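Local coordinates for leucine aminopeptidase 1 (Caenorhabditis elegans, PDB 2HC9), which removes N-terminal amino acids, preferably leucine, from peptides as a two-zinc M17 aminopeptidase, and probably serves as a digestive enzyme, at residues Gly365-Leu370 with Asp457-Ala462; Arg373-Ala378 with Gly397-Pro402; Phe131-Met136 with Val170-Arg175; Pro231-Leu236 with Cys301-Glu306. The protein carries 1 engineered substitution. All blocks are in the same frame, centred on the assembly; numbering follows the deposited sequence.

Contact 1: Gly365-Leu370 with Asp457-Ala462; sequences GAQAWL and DIAAPA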
loop_
_atom_site.group_PDB
_atom_site.type_symbol
_atom_site.label_atom_id
_atom_site.label_comp_id
_atom_site.label_asym_id
_atom_site.label_seq_id
_atom_site.Cartn_x
_atom_site.Cartn_y
_atom_site.Cartn_z
ATOM N N GLY A 365 -8.758 -3.070 17.217
ATOM C CA GLY A 365 -7.479 -3.687 16.899
ATOM C C GLY A 365 -6.320 -3.092 17.698
ATOM O O GLY A 365 -5.364 -3.804 18.040
ATOM N N ALA A 366 -6.424 -1.795 18.023
ATOM C CA ALA A 366 -5.403 -1.107 18.829
ATOM C C ALA A 366 -5.220 -1.706 20.224
ATOM O O ALA A 366 -4.140 -1.579 20.812
ATOM C CB ALA A 366 -5.732 0.359 18.944
ATOM N N GLN A 367 -6.263 -2.358 20.751
ATOM C CA GLN A 367 -6.192 -2.940 22.110
ATOM C C GLN A 367 -4.973 -3.880 22.311
ATOM O O GLN A 367 -4.328 -3.823 23.346
ATOM C CB GLN A 367 -7.550 -3.585 22.492
ATOM C CG GLN A 367 -7.531 -4.471 23.763
ATOM C CD GLN A 367 -7.036 -5.880 23.453
ATOM O OE1 GLN A 367 -7.536 -6.537 22.532
ATOM N NE2 GLN A 367 -6.031 -6.333 24.194
ATOM N N ALA A 368 -4.656 -4.711 21.307
ATOM C CA ALA A 368 -3.512 -5.639 21.366
ATOM C C ALA A 368 -2.171 -4.887 21.534
ATOM O O ALA A 368 -1.213 -5.424 22.107
ATOM C CB ALA A 368 -3.473 -6.505 20.116
ATOM N N TRP A 369 -2.102 -3.654 21.018
ATOM C CA TRP A 369 -0.864 -2.852 21.162
ATOM C C TRP A 369 -0.741 -2.226 22.560
ATOM O O TRP A 369 0.328 -1.755 22.959
ATOM C CB TRP A 369 -0.776 -1.781 20.058
ATOM C CG TRP A 369 -0.678 -2.376 18.666
ATOM C CD1 TRP A 369 -1.569 -3.248 18.068
ATOM C CD2 TRP A 369 0.347 -2.136 17.700
ATOM N NE1 TRP A 369 -1.140 -3.565 16.802
ATOM C CE2 TRP A 369 0.035 -2.899 16.554
ATOM C CE3 TRP A 369 1.491 -1.355 17.691
ATOM C CZ2 TRP A 369 0.828 -2.885 15.408
ATOM C CZ3 TRP A 369 2.296 -1.356 16.549
ATOM C CH2 TRP A 369 1.958 -2.115 15.429
ATOM N N LEU A 370 -1.843 -2.211 23.297
ATOM C CA LEU A 370 -1.837 -1.693 24.649
ATOM C C LEU A 370 -1.623 -2.811 25.678
ATOM O O LEU A 370 -0.726 -2.724 26.532
ATOM C CB LEU A 370 -3.128 -0.911 24.915
ATOM C CG LEU A 370 -3.188 -0.060 26.199
ATOM C CD1 LEU A 370 -4.204 1.090 26.001
ATOM C CD2 LEU A 370 -3.621 -0.937 27.400
ATOM N N ASP A 457 -12.069 -3.589 26.931
ATOM C CA ASP A 457 -11.869 -3.948 25.518
ATOM C C ASP A 457 -11.191 -5.321 25.441
ATOM O O ASP A 457 -10.060 -5.517 25.923
ATOM C CB ASP A 457 -10.983 -2.870 24.861
ATOM C CG ASP A 457 -10.911 -2.966 23.326
ATOM O OD1 ASP A 457 -11.242 -3.996 22.696
ATOM O OD2 ASP A 457 -10.490 -1.953 22.722
ATOM N N ILE A 458 -11.891 -6.263 24.818
ATOM C CA ILE A 458 -11.476 -7.669 24.849
ATOM C C ILE A 458 -11.244 -8.220 23.430
ATOM O O ILE A 458 -11.266 -9.439 23.217
ATOM C CB ILE A 458 -12.508 -8.556 25.614
ATOM C CG1 ILE A 458 -13.890 -8.537 24.908
ATOM C CG2 ILE A 458 -12.647 -8.071 27.061
ATOM C CD1 ILE A 458 -14.846 -9.698 25.360
ATOM N N ALA A 459 -10.983 -7.333 22.466
ATOM C CA ALA A 459 -10.872 -7.764 21.068
ATOM C C ALA A 459 -9.959 -8.974 20.898
ATOM O O ALA A 459 -10.344 -9.977 20.286
ATOM C CB ALA A 459 -10.394 -6.595 20.205
ATOM N N ALA A 460 -8.739 -8.893 21.418
ATOM C CA ALA A 460 -7.790 -10.003 21.242
ATOM C C ALA A 460 -8.000 -11.167 22.228
ATOM O O ALA A 460 -7.953 -12.328 21.805
ATOM C CB ALA A 460 -6.313 -9.493 21.273
ATOM N N PRO A 461 -8.158 -10.883 23.551
ATOM C CA PRO A 461 -8.318 -12.047 24.468
ATOM C C PRO A 461 -9.575 -12.880 24.285
ATOM O O PRO A 461 -9.647 -13.985 24.833
ATOM C CB PRO A 461 -8.319 -11.433 25.881
ATOM C CG PRO A 461 -8.500 -9.979 25.698
ATOM C CD PRO A 461 -8.073 -9.609 24.286
ATOM N N ALA A 462 -10.542 -12.360 23.529
ATOM C CA ALA A 462 -11.777 -13.105 23.227
ATOM C C ALA A 462 -11.559 -14.265 22.263
ATOM O O ALA A 462 -12.486 -15.041 22.033
ATOM C CB ALA A 462 -12.860 -12.167 22.668
#
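Gln-367 reaches from the short helix 367-371 into the turn at Ile-458 to Pro-461, and its side chain makes nearly every touch across the contact. It leaves the helix with CG beside its own carbonyl carbon, then bends sharply at chi2 (-83°), which lays the amide against the turn. There Gln-367 OE1 accepts a bond from Ala-460 N at 2.9 Å. The bond is nearly straight, 163° at the hydrogen, although the donor is tilted from the carbonyl plane. Alanines suit this turn because their small side chains let the amide come close: Ala-459 CB is 3.7 Å and Ala-460 CB 3.4 Å from Gln-367 OE1. The Pro-461 ring lies beside the amide, its CD 3.6 Å from Gln-367 OE1. The other half of the amide is held by its own segment's continuation, with NE2 bonded to Ser-371 OG and Gly-372 O, fixing which way round it lies.

The carboxylate of Asp-457 approaches the aliphatic stem instead of the amide. Its OD2 lies 3.4 Å from Gln-367 CB, and the two planar groups are turned 64° apart. Buried here, the acid is satisfied by Thr-364 OG1 and Leu-363 N, helped by a weak bond from Ala-459 N to OD1. Ala-368 CB and Ala-460 CB complete the contact loosely, 4.3 Å apart. The zinc ligand Asp-275 lies about 7 Å from Ala-459, side chain to side chain.

Helix 367-371 thus packs on the loop leaving strand 452-457. Ser-434 of helix 433-442 touches Gln-367 and Asp-457, strand 376-380 lies against Gln-367, and the second subunit packs on Ala-366.

Contact 2: Arg373-Ala378 with Gly397-Pro402; sequences RLHGAA and GDLVAP
Leu-399 O is gripped by Gly-376 N at 2.8 Å and by Tyr-471 OH, and the CA-H of His-375 also leans on it. The N-H of Gly-376 comes from above the carbonyl plane, so the ladder begins with a skewed rung. The next two are straighter: Ala-401 N to Gly-376 O and Ala-378 N to Ala-401 O, both 2.8 Å, with 172° and 174° at the hydrogen.

Beside this ladder the imidazole of His-375 lies flat against Leu-399. Leu-399 CB sits over the ring face, 3.7 Å from the centroid in a CH-pi contact, while CD1 follows the same face to 3.6 Å from His-375 CE1. His-375 NE2 bonds to Gly-84 O, which secures the ring's far edge. Ala-401 is small enough to sit obliquely beside the ring. On the other face Val-400 CG1, the branch anti to its backbone N, reaches Ala-378 CB at 3.5 Å. Ahead of the paired strands, a water between Leu-374 O and Leu-399 N accepts from the latter.

Gly-397 follows helix 383-396 with a positive phi that suits glycine, since a CB would jam against the preceding carbonyl. Parallel neighbours joined through this helix make a beta-alpha-beta crossover in the catalytic domain.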
loop_
_atom_site.group_PDB
_atom_site.type_symbol
_atom_site.label_atom_id
_atom_site.label_comp_id
_atom_site.label_asym_id
_atom_site.label_seq_id
_atom_site.Cartn_x
_atom_site.Cartn_y
_atom_site.Cartn_z
ATOM N N ARG A 373 -2.455 -9.854 23.842
ATOM C CA ARG A 373 -3.544 -10.718 23.349
ATOM C C ARG A 373 -4.226 -11.544 24.432
ATOM O O ARG A 373 -5.248 -12.176 24.171
ATOM C CB ARG A 373 -3.062 -11.612 22.199
ATOM C CG ARG A 373 -2.571 -10.789 21.006
ATOM C CD ARG A 373 -2.367 -11.607 19.751
ATOM N NE ARG A 373 -2.021 -10.693 18.653
ATOM C CZ ARG A 373 -2.873 -9.861 18.036
ATOM N NH1 ARG A 373 -4.165 -9.828 18.348
ATOM N NH2 ARG A 373 -2.436 -9.056 17.081
ATOM N N LEU A 374 -3.667 -11.534 25.641
ATOM C CA LEU A 374 -4.207 -12.314 26.762
ATOM C C LEU A 374 -4.961 -11.451 27.776
ATOM O O LEU A 374 -5.774 -11.964 28.542
ATOM C CB LEU A 374 -3.068 -13.049 27.485
ATOM C CG LEU A 374 -2.602 -14.381 26.912
ATOM C CD1 LEU A 374 -2.021 -14.238 25.526
ATOM C CD2 LEU A 374 -1.590 -15.004 27.859
ATOM N N HIS A 375 -4.689 -10.141 27.782
ATOM C CA HIS A 375 -5.274 -9.236 28.785
ATOM C C HIS A 375 -6.341 -8.348 28.137
ATOM O O HIS A 375 -6.069 -7.653 27.131
ATOM C CB HIS A 375 -4.199 -8.286 29.360
ATOM C CG HIS A 375 -3.191 -8.955 30.246
ATOM N ND1 HIS A 375 -2.270 -9.868 29.778
ATOM C CD2 HIS A 375 -2.957 -8.829 31.578
ATOM C CE1 HIS A 375 -1.486 -10.244 30.770
ATOM N NE2 HIS A 375 -1.883 -9.631 31.875
ATOM N N GLY A 376 -7.527 -8.304 28.730
ATOM C CA GLY A 376 -8.497 -7.272 28.310
ATOM C C GLY A 376 -7.958 -5.934 28.833
ATOM O O GLY A 376 -7.195 -5.896 29.808
ATOM N N ALA A 377 -8.347 -4.842 28.192
ATOM C CA ALA A 377 -7.853 -3.522 28.579
ATOM C C ALA A 377 -8.978 -2.768 29.249
ATOM O O ALA A 377 -10.011 -2.515 28.632
ATOM C CB ALA A 377 -7.331 -2.768 27.301
ATOM N N ALA A 378 -8.799 -2.449 30.533
ATOM C CA ALA A 378 -9.843 -1.815 31.342
ATOM C C ALA A 378 -9.586 -0.324 31.564
ATOM O O ALA A 378 -8.486 0.067 32.011
ATOM C CB ALA A 378 -9.939 -2.502 32.715
ATOM N N GLY A 397 -8.292 -16.165 35.623
ATOM C CA GLY A 397 -7.620 -16.424 34.342
ATOM C C GLY A 397 -8.073 -15.613 33.126
ATOM O O GLY A 397 -7.456 -15.719 32.063
ATOM N N ASP A 398 -9.115 -14.785 33.282
ATOM C CA ASP A 398 -9.540 -13.844 32.232
ATOM C C ASP A 398 -8.773 -12.541 32.554
ATOM O O ASP A 398 -9.278 -11.675 33.254
ATOM C CB ASP A 398 -11.057 -13.584 32.309
ATOM C CG ASP A 398 -11.904 -14.708 31.694
ATOM O OD1 ASP A 398 -11.349 -15.721 31.178
ATOM O OD2 ASP A 398 -13.143 -14.579 31.743
ATOM N N LEU A 399 -7.534 -12.454 32.098
ATOM C CA LEU A 399 -6.616 -11.378 32.532
ATOM C C LEU A 399 -7.093 -10.001 32.127
ATOM O O LEU A 399 -7.753 -9.842 31.089
ATOM C CB LEU A 399 -5.214 -11.626 31.976
ATOM C CG LEU A 399 -4.522 -12.867 32.567
ATOM C CD1 LEU A 399 -3.222 -13.173 31.823
ATOM C CD2 LEU A 399 -4.212 -12.589 34.035
ATOM N N VAL A 400 -6.778 -9.012 32.966
ATOM C CA VAL A 400 -7.168 -7.613 32.709
ATOM C C VAL A 400 -5.948 -6.726 33.020
ATOM O O VAL A 400 -5.252 -6.952 34.038
ATOM C CB VAL A 400 -8.347 -7.189 33.595
ATOM C CG1 VAL A 400 -8.714 -5.723 33.344
ATOM C CG2 VAL A 400 -9.579 -8.094 33.354
ATOM N N ALA A 401 -5.687 -5.763 32.134
ATOM C CA ALA A 401 -4.635 -4.763 32.324
ATOM C C ALA A 401 -5.281 -3.382 32.279
ATOM O O ALA A 401 -6.324 -3.177 31.615
ATOM C CB ALA A 401 -3.551 -4.893 31.189
ATOM N N PRO A 402 -4.692 -2.410 32.988
ATOM C CA PRO A 402 -5.319 -1.105 33.006
ATOM C C PRO A 402 -4.941 -0.214 31.824
ATOM O O PRO A 402 -3.813 -0.272 31.318
ATOM C CB PRO A 402 -4.766 -0.478 34.310
ATOM C CG PRO A 402 -3.458 -1.085 34.492
ATOM C CD PRO A 402 -3.492 -2.457 33.853
HETATM O O HOH W 1 -7.054 -14.094 29.384
#

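Contact 3: Phe131-Met136 with Val170-Arg175; sequences FCKFSM and VRETAR
Arg-171 and Lys-133 form the tight part of this contact, crossing at about a right angle. Arg-171 NE donates to Phe-131 O at 2.7 Å with 173° at the hydrogen; the acceptor lies in the guanidinium plane and is met on a carbonyl lone pair. A bend at chi3 (71°) swings the guanidinium to this edge-on position. Over one of its faces runs the extended lysine chain, Lys-133 CG lying 3.6 Å from Arg-171 NH2.

The lysine's length brings NZ past the arginine to Glu-172 OE2, 2.8 Å away, where it completes a salt bridge from above the carboxylate plane. Arg-175 grips the same carboxylate side-on, NE to Glu-172 OE2 at 2.9 Å and NH2 to OE1 at 2.8 Å. Lys-133 NZ and Arg-175 NE reach OE2 from opposite faces, and Glu-168 adds a second acid for the lysine, which should temper the closeness of so many cations.

Elsewhere the fit is looser and water-mediated. One water links Lys-133 N to Arg-171 O, and another accepts from Arg-171 NH2 and donates weakly to Cys-132 O. Phe-134 only brushes the helix, with CB 4.3 Å from Arg-175 O, and its ring turns away toward Thr-179 and Pro-180 of its own chain and Ile-319 of the third subunit.

The loop between helix 120-128 and strand 145-151 is thereby fastened to helix 157-178, which also touches helix 277-290 through Glu-172 and Thr-173.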
loop_
_atom_site.group_PDB
_atom_site.type_symbol
_atom_site.label_atom_id
_atom_site.label_comp_id
_atom_site.label_asym_id
_atom_site.label_seq_id
_atom_site.Cartn_x
_atom_site.Cartn_y
_atom_site.Cartn_z
ATOM N N PHE A 131 -13.444 -27.538 24.803
ATOM C CA PHE A 131 -14.558 -28.343 24.287
ATOM C C PHE A 131 -15.480 -27.489 23.433
ATOM O O PHE A 131 -16.492 -26.955 23.915
ATOM C CB PHE A 131 -15.267 -29.121 25.413
ATOM C CG PHE A 131 -14.408 -30.256 25.930
ATOM C CD1 PHE A 131 -14.316 -31.441 25.214
ATOM C CD2 PHE A 131 -13.597 -30.070 27.024
ATOM C CE1 PHE A 131 -13.470 -32.465 25.633
ATOM C CE2 PHE A 131 -12.742 -31.089 27.463
ATOM C CZ PHE A 131 -12.680 -32.281 26.769
ATOM N N CYS A 132 -15.064 -27.285 22.182
ATOM C CA CYS A 132 -15.748 -26.304 21.322
ATOM C C CYS A 132 -17.080 -26.897 20.873
ATOM O O CYS A 132 -17.112 -27.944 20.225
ATOM C CB CYS A 132 -14.870 -25.973 20.097
ATOM S SG CYS A 132 -13.208 -25.443 20.559
ATOM N N LYS A 133 -18.174 -26.231 21.212
ATOM C CA LYS A 133 -19.507 -26.728 20.847
ATOM C C LYS A 133 -19.718 -26.682 19.345
ATOM O O LYS A 133 -20.329 -27.585 18.772
ATOM C CB LYS A 133 -20.604 -25.910 21.548
ATOM C CG LYS A 133 -20.676 -26.167 23.041
ATOM C CD LYS A 133 -21.937 -25.563 23.637
ATOM C CE LYS A 133 -22.073 -25.965 25.119
ATOM N NZ LYS A 133 -23.493 -25.699 25.544
ATOM N N PHE A 134 -19.236 -25.622 18.696
ATOM C CA PHE A 134 -19.731 -25.344 17.361
ATOM C C PHE A 134 -18.956 -26.052 16.243
ATOM O O PHE A 134 -17.743 -25.881 16.112
ATOM C CB PHE A 134 -19.803 -23.837 17.072
ATOM C CG PHE A 134 -20.533 -23.544 15.790
ATOM C CD1 PHE A 134 -21.925 -23.523 15.773
ATOM C CD2 PHE A 134 -19.837 -23.379 14.598
ATOM C CE1 PHE A 134 -22.622 -23.295 14.572
ATOM C CE2 PHE A 134 -20.540 -23.170 13.388
ATOM C CZ PHE A 134 -21.920 -23.116 13.407
ATOM N N SER A 135 -19.663 -26.827 15.420
ATOM C CA SER A 135 -19.053 -27.361 14.181
ATOM C C SER A 135 -20.138 -27.601 13.151
ATOM O O SER A 135 -21.242 -28.018 13.488
ATOM C CB SER A 135 -18.309 -28.682 14.439
ATOM O OG SER A 135 -17.782 -29.183 13.211
ATOM N N MET A 136 -19.821 -27.307 11.900
ATOM C CA MET A 136 -20.681 -27.702 10.802
ATOM C C MET A 136 -20.029 -28.707 9.876
ATOM O O MET A 136 -20.427 -28.841 8.703
ATOM C CB MET A 136 -21.149 -26.456 10.050
ATOM C CG MET A 136 -22.253 -25.770 10.832
ATOM S SD MET A 136 -22.695 -24.202 10.073
ATOM C CE MET A 136 -23.630 -24.774 8.649
ATOM N N VAL A 170 -18.910 -20.472 29.789
ATOM C CA VAL A 170 -17.691 -20.343 28.971
ATOM C C VAL A 170 -17.922 -20.940 27.584
ATOM O O VAL A 170 -17.712 -20.266 26.549
ATOM C CB VAL A 170 -16.441 -20.979 29.677
ATOM C CG1 VAL A 170 -15.250 -21.090 28.701
ATOM C CG2 VAL A 170 -16.054 -20.121 30.928
ATOM N N ARG A 171 -18.399 -22.188 27.546
ATOM C CA ARG A 171 -18.629 -22.853 26.242
ATOM C C ARG A 171 -19.744 -22.216 25.418
ATOM O O ARG A 171 -19.668 -22.195 24.189
ATOM C CB ARG A 171 -18.883 -24.348 26.437
ATOM C CG ARG A 171 -17.661 -25.062 27.000
ATOM C CD ARG A 171 -17.994 -26.539 27.293
ATOM N NE ARG A 171 -18.156 -27.335 26.071
ATOM C CZ ARG A 171 -19.121 -28.238 25.867
ATOM N NH1 ARG A 171 -20.095 -28.455 26.775
ATOM N NH2 ARG A 171 -19.129 -28.916 24.729
ATOM N N GLU A 172 -20.772 -21.702 26.088
ATOM C CA GLU A 172 -21.839 -20.966 25.399
ATOM C C GLU A 172 -21.347 -19.656 24.774
ATOM O O GLU A 172 -21.677 -19.342 23.628
ATOM C CB GLU A 172 -23.001 -20.657 26.367
ATOM C CG GLU A 172 -23.894 -21.911 26.665
ATOM C CD GLU A 172 -24.686 -22.309 25.439
ATOM O OE1 GLU A 172 -25.760 -21.705 25.226
ATOM O OE2 GLU A 172 -24.191 -23.149 24.646
ATOM N N THR A 173 -20.574 -18.893 25.539
ATOM C CA THR A 173 -19.970 -17.652 25.005
ATOM C C THR A 173 -19.187 -17.983 23.730
ATOM O O THR A 173 -19.360 -17.329 22.699
ATOM C CB THR A 173 -18.978 -17.036 26.038
ATOM O OG1 THR A 173 -19.679 -16.732 27.244
ATOM C CG2 THR A 173 -18.379 -15.726 25.502
ATOM N N ALA A 174 -18.312 -18.990 23.813
ATOM C CA ALA A 174 -17.502 -19.407 22.664
ATOM C C ALA A 174 -18.352 -19.913 21.488
ATOM O O ALA A 174 -18.058 -19.599 20.332
ATOM C CB ALA A 174 -16.485 -20.474 23.087
ATOM N N ARG A 175 -19.394 -20.697 21.776
ATOM C CA ARG A 175 -20.300 -21.163 20.711
ATOM C C ARG A 175 -20.923 -19.996 19.938
ATOM O O ARG A 175 -20.986 -20.008 18.683
ATOM C CB ARG A 175 -21.436 -22.028 21.312
ATOM C CG ARG A 175 -22.512 -22.419 20.261
ATOM C CD ARG A 175 -23.650 -23.249 20.874
ATOM N NE ARG A 175 -24.450 -22.522 21.863
ATOM C CZ ARG A 175 -25.403 -21.618 21.582
ATOM N NH1 ARG A 175 -25.700 -21.278 20.328
ATOM N NH2 ARG A 175 -26.081 -21.057 22.566
HETATM O O HOH W 2 -17.444 -29.857 22.375
HETATM O O HOH W 3 -17.794 -23.776 22.750
#

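Contact 4: Pro231-Leu236 with Cys301-Glu306; sequences PAFVVL and CLCIVE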
loop_
_atom_site.group_PDB
_atom_site.type_symbol
_atom_site.label_atom_id
_atom_site.label_comp_id
_atom_site.label_asym_id
_atom_site.label_seq_id
_atom_site.Cartn_x
_atom_site.Cartn_y
_atom_site.Cartn_z
ATOM N N PRO A 231 -31.677 -4.027 13.931
ATOM C CA PRO A 231 -30.960 -3.820 15.181
ATOM C C PRO A 231 -31.897 -4.093 16.381
ATOM O O PRO A 231 -33.121 -4.006 16.234
ATOM C CB PRO A 231 -30.564 -2.311 15.114
ATOM C CG PRO A 231 -31.613 -1.685 14.193
ATOM C CD PRO A 231 -31.851 -2.773 13.154
ATOM N N ALA A 232 -31.329 -4.399 17.546
ATOM C CA ALA A 232 -32.120 -4.608 18.763
ATOM C C ALA A 232 -31.316 -4.206 19.961
ATOM O O ALA A 232 -30.081 -4.258 19.955
ATOM C CB ALA A 232 -32.539 -6.087 18.907
ATOM N N PHE A 233 -32.036 -3.817 21.003
ATOM C CA PHE A 233 -31.472 -3.649 22.323
ATOM C C PHE A 233 -32.262 -4.567 23.271
ATOM O O PHE A 233 -33.500 -4.506 23.322
ATOM C CB PHE A 233 -31.665 -2.196 22.740
ATOM C CG PHE A 233 -31.087 -1.852 24.096
ATOM C CD1 PHE A 233 -29.713 -1.935 24.336
ATOM C CD2 PHE A 233 -31.914 -1.388 25.104
ATOM C CE1 PHE A 233 -29.156 -1.553 25.555
ATOM C CE2 PHE A 233 -31.381 -1.007 26.335
ATOM C CZ PHE A 233 -30.005 -1.099 26.580
ATOM N N VAL A 234 -31.545 -5.441 23.963
ATOM C CA VAL A 234 -32.187 -6.415 24.855
ATOM C C VAL A 234 -31.711 -6.164 26.268
ATOM O O VAL A 234 -30.499 -6.086 26.517
ATOM C CB VAL A 234 -31.811 -7.857 24.448
ATOM C CG1 VAL A 234 -32.358 -8.895 25.477
ATOM C CG2 VAL A 234 -32.329 -8.148 23.023
ATOM N N VAL A 235 -32.653 -6.074 27.206
ATOM C CA VAL A 235 -32.296 -5.925 28.624
ATOM C C VAL A 235 -32.846 -7.148 29.365
ATOM O O VAL A 235 -34.041 -7.426 29.255
ATOM C CB VAL A 235 -32.922 -4.645 29.235
ATOM C CG1 VAL A 235 -32.466 -4.464 30.700
ATOM C CG2 VAL A 235 -32.534 -3.416 28.398
ATOM N N LEU A 236 -31.990 -7.841 30.109
ATOM C CA LEU A 236 -32.459 -8.833 31.091
ATOM C C LEU A 236 -32.223 -8.224 32.453
ATOM O O LEU A 236 -31.089 -7.875 32.781
ATOM C CB LEU A 236 -31.646 -10.126 30.980
ATOM C CG LEU A 236 -31.470 -10.655 29.545
ATOM C CD1 LEU A 236 -30.671 -11.958 29.593
ATOM C CD2 LEU A 236 -32.848 -10.844 28.854
ATOM N N CYS A 301 -27.388 -5.744 29.379
ATOM C CA CYS A 301 -27.915 -4.858 28.344
ATOM C C CYS A 301 -27.119 -5.148 27.076
ATOM O O CYS A 301 -25.917 -4.883 27.031
ATOM C CB CYS A 301 -27.705 -3.374 28.706
ATOM S SG CYS A 301 -28.442 -2.901 30.291
ATOM N N LEU A 302 -27.778 -5.708 26.073
ATOM C CA LEU A 302 -27.091 -6.200 24.878
ATOM C C LEU A 302 -27.438 -5.334 23.689
ATOM O O LEU A 302 -28.603 -5.183 23.357
ATOM C CB LEU A 302 -27.460 -7.660 24.594
ATOM C CG LEU A 302 -27.244 -8.586 25.812
ATOM C CD1 LEU A 302 -27.592 -10.009 25.401
ATOM C CD2 LEU A 302 -25.838 -8.530 26.434
ATOM N N CYS A 303 -26.412 -4.755 23.049
ATOM C CA CYS A 303 -26.640 -3.886 21.908
ATOM C C CYS A 303 -26.338 -4.716 20.671
ATOM O O CYS A 303 -25.174 -5.046 20.431
ATOM C CB CYS A 303 -25.690 -2.673 22.003
ATOM S SG CYS A 303 -25.845 -1.791 23.596
ATOM N N ILE A 304 -27.378 -5.079 19.915
ATOM C CA ILE A 304 -27.267 -6.177 18.925
ATOM C C ILE A 304 -27.560 -5.616 17.522
ATOM O O ILE A 304 -28.674 -5.196 17.234
ATOM C CB ILE A 304 -28.245 -7.317 19.228
ATOM C CG1 ILE A 304 -27.907 -7.956 20.590
ATOM C CG2 ILE A 304 -28.163 -8.413 18.128
ATOM C CD1 ILE A 304 -29.030 -8.907 21.117
ATOM N N VAL A 305 -26.521 -5.540 16.695
ATOM C CA VAL A 305 -26.647 -4.909 15.354
ATOM C C VAL A 305 -25.796 -5.685 14.359
ATOM O O VAL A 305 -24.879 -6.407 14.748
ATOM C CB VAL A 305 -26.121 -3.450 15.349
ATOM C CG1 VAL A 305 -26.930 -2.554 16.304
ATOM C CG2 VAL A 305 -24.599 -3.406 15.658
ATOM N N GLU A 306 -26.106 -5.548 13.073
ATOM C CA GLU A 306 -25.135 -5.938 12.056
ATOM C C GLU A 306 -24.718 -4.688 11.286
ATOM O O GLU A 306 -25.575 -3.903 10.885
ATOM C CB GLU A 306 -25.709 -7.013 11.122
ATOM C CG GLU A 306 -24.672 -7.412 10.013
ATOM C CD GLU A 306 -25.026 -8.680 9.236
ATOM O OE1 GLU A 306 -25.686 -9.579 9.806
ATOM O OE2 GLU A 306 -24.626 -8.777 8.048
#
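Ala-232 and Ile-304 face each other as a hydrogen-bonded antiparallel pair, with Ala-232 N to Ile-304 O and Ile-304 N to Ala-232 O both 2.8 Å. Val-234 and Leu-302 repeat the pattern, Leu-302 N reaching Val-234 O at 2.8 Å and Val-234 N reaching Leu-302 O at 3.0 Å. At the non-hydrogen-bonded pair between them, Phe-233 CA-H points at Leu-302 O.

The side chains of Phe-233, Val-235, Cys-301 and Cys-303 share one face. Phe-233 turns its ring across to the neighbouring strand, since chi1 of -178° sets CG opposite the backbone N, and there Cys-303 SG meets the ring edge 3.9 Å from CE1, a sulfur-aromatic contact. Cys-301 CB touches CZ of the same ring at 3.9 Å; the slim cysteines leave the phenyl room to lie there. On the other face, branched chains fill the space: Val-234 CG2 meets Ile-304 CD1 at 3.9 Å.

A second shell positions this first one. Tyr-347 meets the Phe-233 ring edge-to-face, and Ile-220 of helix 218-224 covers Phe-233 and Cys-303. Helix 186-199 packs on the Val-234 and Ile-304 face, while strands 203-208 and 246-254 flank the pair.

Contacts 1, 2 and 4 are buried in the catalytic domain, whereas contact 3 is only partly buried and holds a loop to a helix. Contacts 2 and 4 belong to the same mixed sheet, their centres about 24 Å apart: one pairs parallel strands, the other antiparallel ones in an almost wholly apolar setting. Contact 1 adjoins contact 2, since Asp-457 N probably bonds to Ala-377 O at 2.9 Å and helix 367-371 leads into strand 376-380; both also touch the second subunit. Chemistry follows place: backbone ladders inside the sheet, one buried hydrogen bond to a glutamine side-chain oxygen across the helix-turn junction, and a salt-bridge network with bridging water in contact 3.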